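Local coordinates for uncharacterized protein AF_1382 (Archaeoglobus fulgidus DSM 4304, PDB 2QVO) that is of unknown function but has the helix and hairpin order of a winged-helix domain, consistent with a possible role in DNA binding, at residues L18-Y23 and A37-S42. Residues are numbered along the deposited sequence; the frame is centred on the assembly and turned at random.
Sequences LMTIYY and ASKVNS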
loop_
_atom_site.group_PDB
_atom_site.type_symbol
_atom_site.label_atom_id
_atom_site.label_comp_id
_atom_site.label_asym_id
_atom_site.label_seq_id
_atom_site.Cartn_x
_atom_site.Cartn_y
_atom_site.Cartn_z
ATOM N N LEU A 18 -1.649 0.923 -1.761
ATOM C CA LEU A 18 -1.250 1.941 -0.809
ATOM C C LEU A 18 -2.241 2.113 0.337
ATOM O O LEU A 18 -1.823 2.210 1.497
ATOM C CB LEU A 18 -1.077 3.289 -1.529
ATOM C CG LEU A 18 -0.568 4.410 -0.622
ATOM C CD1 LEU A 18 0.826 4.100 -0.080
ATOM C CD2 LEU A 18 -0.597 5.766 -1.388
ATOM N N MET A 19 -3.532 2.176 0.013
ATOM C CA MET A 19 -4.558 2.462 1.010
ATOM C C MET A 19 -4.759 1.225 1.875
ATOM O O MET A 19 -5.035 1.354 3.055
ATOM C CB MET A 19 -5.874 2.932 0.377
ATOM C CG MET A 19 -5.744 4.328 -0.347
ATOM S SD MET A 19 -4.802 5.559 0.557
ATOM C CE MET A 19 -6.045 6.041 1.744
ATOM N N THR A 20 -4.570 0.040 1.289
ATOM C CA THR A 20 -4.600 -1.210 2.087
ATOM C C THR A 20 -3.533 -1.236 3.174
ATOM O O THR A 20 -3.815 -1.596 4.325
ATOM C CB THR A 20 -4.474 -2.482 1.194
ATOM O OG1 THR A 20 -5.593 -2.547 0.300
ATOM C CG2 THR A 20 -4.460 -3.746 2.058
ATOM N N ILE A 21 -2.303 -0.866 2.821
ATOM C CA ILE A 21 -1.216 -0.774 3.797
ATOM C C ILE A 21 -1.571 0.251 4.870
ATOM O O ILE A 21 -1.388 0.007 6.058
ATOM C CB ILE A 21 0.126 -0.384 3.114
ATOM C CG1 ILE A 21 0.489 -1.406 2.028
ATOM C CG2 ILE A 21 1.280 -0.242 4.141
ATOM C CD1 ILE A 21 1.614 -0.932 1.087
ATOM N N TYR A 22 -2.067 1.404 4.431
ATOM C CA TYR A 22 -2.452 2.487 5.328
ATOM C C TYR A 22 -3.473 2.021 6.384
ATOM O O TYR A 22 -3.217 2.135 7.598
ATOM C CB TYR A 22 -2.987 3.662 4.495
ATOM C CG TYR A 22 -3.531 4.813 5.314
ATOM C CD1 TYR A 22 -2.669 5.705 5.962
ATOM C CD2 TYR A 22 -4.902 4.998 5.445
ATOM C CE1 TYR A 22 -3.178 6.761 6.727
ATOM C CE2 TYR A 22 -5.420 6.054 6.198
ATOM C CZ TYR A 22 -4.558 6.922 6.830
ATOM O OH TYR A 22 -5.092 7.949 7.580
ATOM N N TYR A 23 -4.602 1.487 5.928
ATOM C CA TYR A 23 -5.674 1.077 6.838
ATOM C C TYR A 23 -5.281 -0.109 7.708
ATOM O O TYR A 23 -5.617 -0.150 8.884
ATOM C CB TYR A 23 -6.972 0.800 6.095
ATOM C CG TYR A 23 -7.638 2.079 5.645
ATOM C CD1 TYR A 23 -8.144 2.988 6.585
ATOM C CD2 TYR A 23 -7.736 2.394 4.299
ATOM C CE1 TYR A 23 -8.748 4.166 6.189
ATOM C CE2 TYR A 23 -8.332 3.584 3.885
ATOM C CZ TYR A 23 -8.836 4.458 4.839
ATOM O OH TYR A 23 -9.437 5.631 4.443
ATOM N N ALA A 37 -2.359 -8.791 -0.924
ATOM C CA ALA A 37 -2.831 -9.612 -2.036
ATOM C C ALA A 37 -4.255 -10.129 -1.825
ATOM O O ALA A 37 -5.031 -10.121 -2.765
ATOM C CB ALA A 37 -1.880 -10.778 -2.283
ATOM N N SER A 38 -4.598 -10.562 -0.607
ATOM C CA SER A 38 -5.967 -11.067 -0.317
ATOM C C SER A 38 -7.034 -9.976 -0.472
ATOM O O SER A 38 -8.190 -10.272 -0.806
ATOM C CB SER A 38 -6.068 -11.710 1.074
ATOM O OG SER A 38 -6.253 -10.747 2.114
ATOM N N LYS A 39 -6.626 -8.728 -0.246
ATOM C CA LYS A 39 -7.530 -7.572 -0.226
ATOM C C LYS A 39 -7.708 -6.858 -1.564
ATOM O O LYS A 39 -8.748 -6.252 -1.817
ATOM C CB LYS A 39 -7.023 -6.551 0.797
ATOM C CG LYS A 39 -7.209 -6.959 2.234
ATOM C CD LYS A 39 -8.678 -6.865 2.645
ATOM C CE LYS A 39 -8.945 -7.803 3.794
ATOM N NZ LYS A 39 -10.378 -8.192 3.890
ATOM N N VAL A 40 -6.683 -6.883 -2.405
ATOM C CA VAL A 40 -6.738 -6.140 -3.668
ATOM C C VAL A 40 -7.025 -7.091 -4.841
ATOM O O VAL A 40 -7.078 -8.305 -4.665
ATOM C CB VAL A 40 -5.462 -5.281 -3.915
ATOM C CG1 VAL A 40 -5.239 -4.304 -2.751
ATOM C CG2 VAL A 40 -4.242 -6.151 -4.121
ATOM N N ASN A 41 -7.231 -6.535 -6.023
ATOM C CA ASN A 41 -7.464 -7.362 -7.208
ATOM C C ASN A 41 -6.229 -7.448 -8.106
ATOM O O ASN A 41 -6.282 -7.097 -9.292
ATOM C CB ASN A 41 -8.695 -6.870 -7.982
ATOM C CG ASN A 41 -9.994 -7.388 -7.392
ATOM N N SER A 42 -5.123 -7.915 -7.517
ATOM C CA SER A 42 -3.870 -8.127 -8.219
ATOM C C SER A 42 -3.246 -9.460 -7.798
ATOM O O SER A 42 -3.363 -9.871 -6.640
ATOM C CB SER A 42 -2.880 -6.994 -7.919
ATOM O OG SER A 42 -3.170 -5.819 -8.656
#
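Thr-20 reaches across from its helix with both branches and meets Lys-39 and Val-40 at the point where helix 33-39 ends. The methyl does one job: CG2, anti to the backbone N, stands 4.0 Å from CB of Lys-39. The hydroxyl does the other, with OG1 lying beside the backbone N and 3.5 Å from CG1 of Val-40, a van der Waals contact with a methyl. That oxygen also hydrogen-bonds to the carbonyl O of Glu-16, one turn back in the same helix. Lys-39 offers just the root of its side chain. Beyond CB the chain bends at chi2 (-73°) and carries NZ away from Thr-20. Val-40, the first residue to leave helical geometry, presents CG1 to the threonine hydroxyl, this methyl lying anti to the carbonyl carbon (chi1 -57°). No hydrogen bond joins the two segments, and they bury 97 Å² between them, at the surface. The contact lays helix 12-26 against the C-terminal end of helix 33-39, with Tyr-35 also touching Thr-20. Next along helix 12-26, Ile-21 packs inward on Ile-36, on Ile-51 of helix 44-56 and on Ile-71 and Leu-73 of strand 68-73.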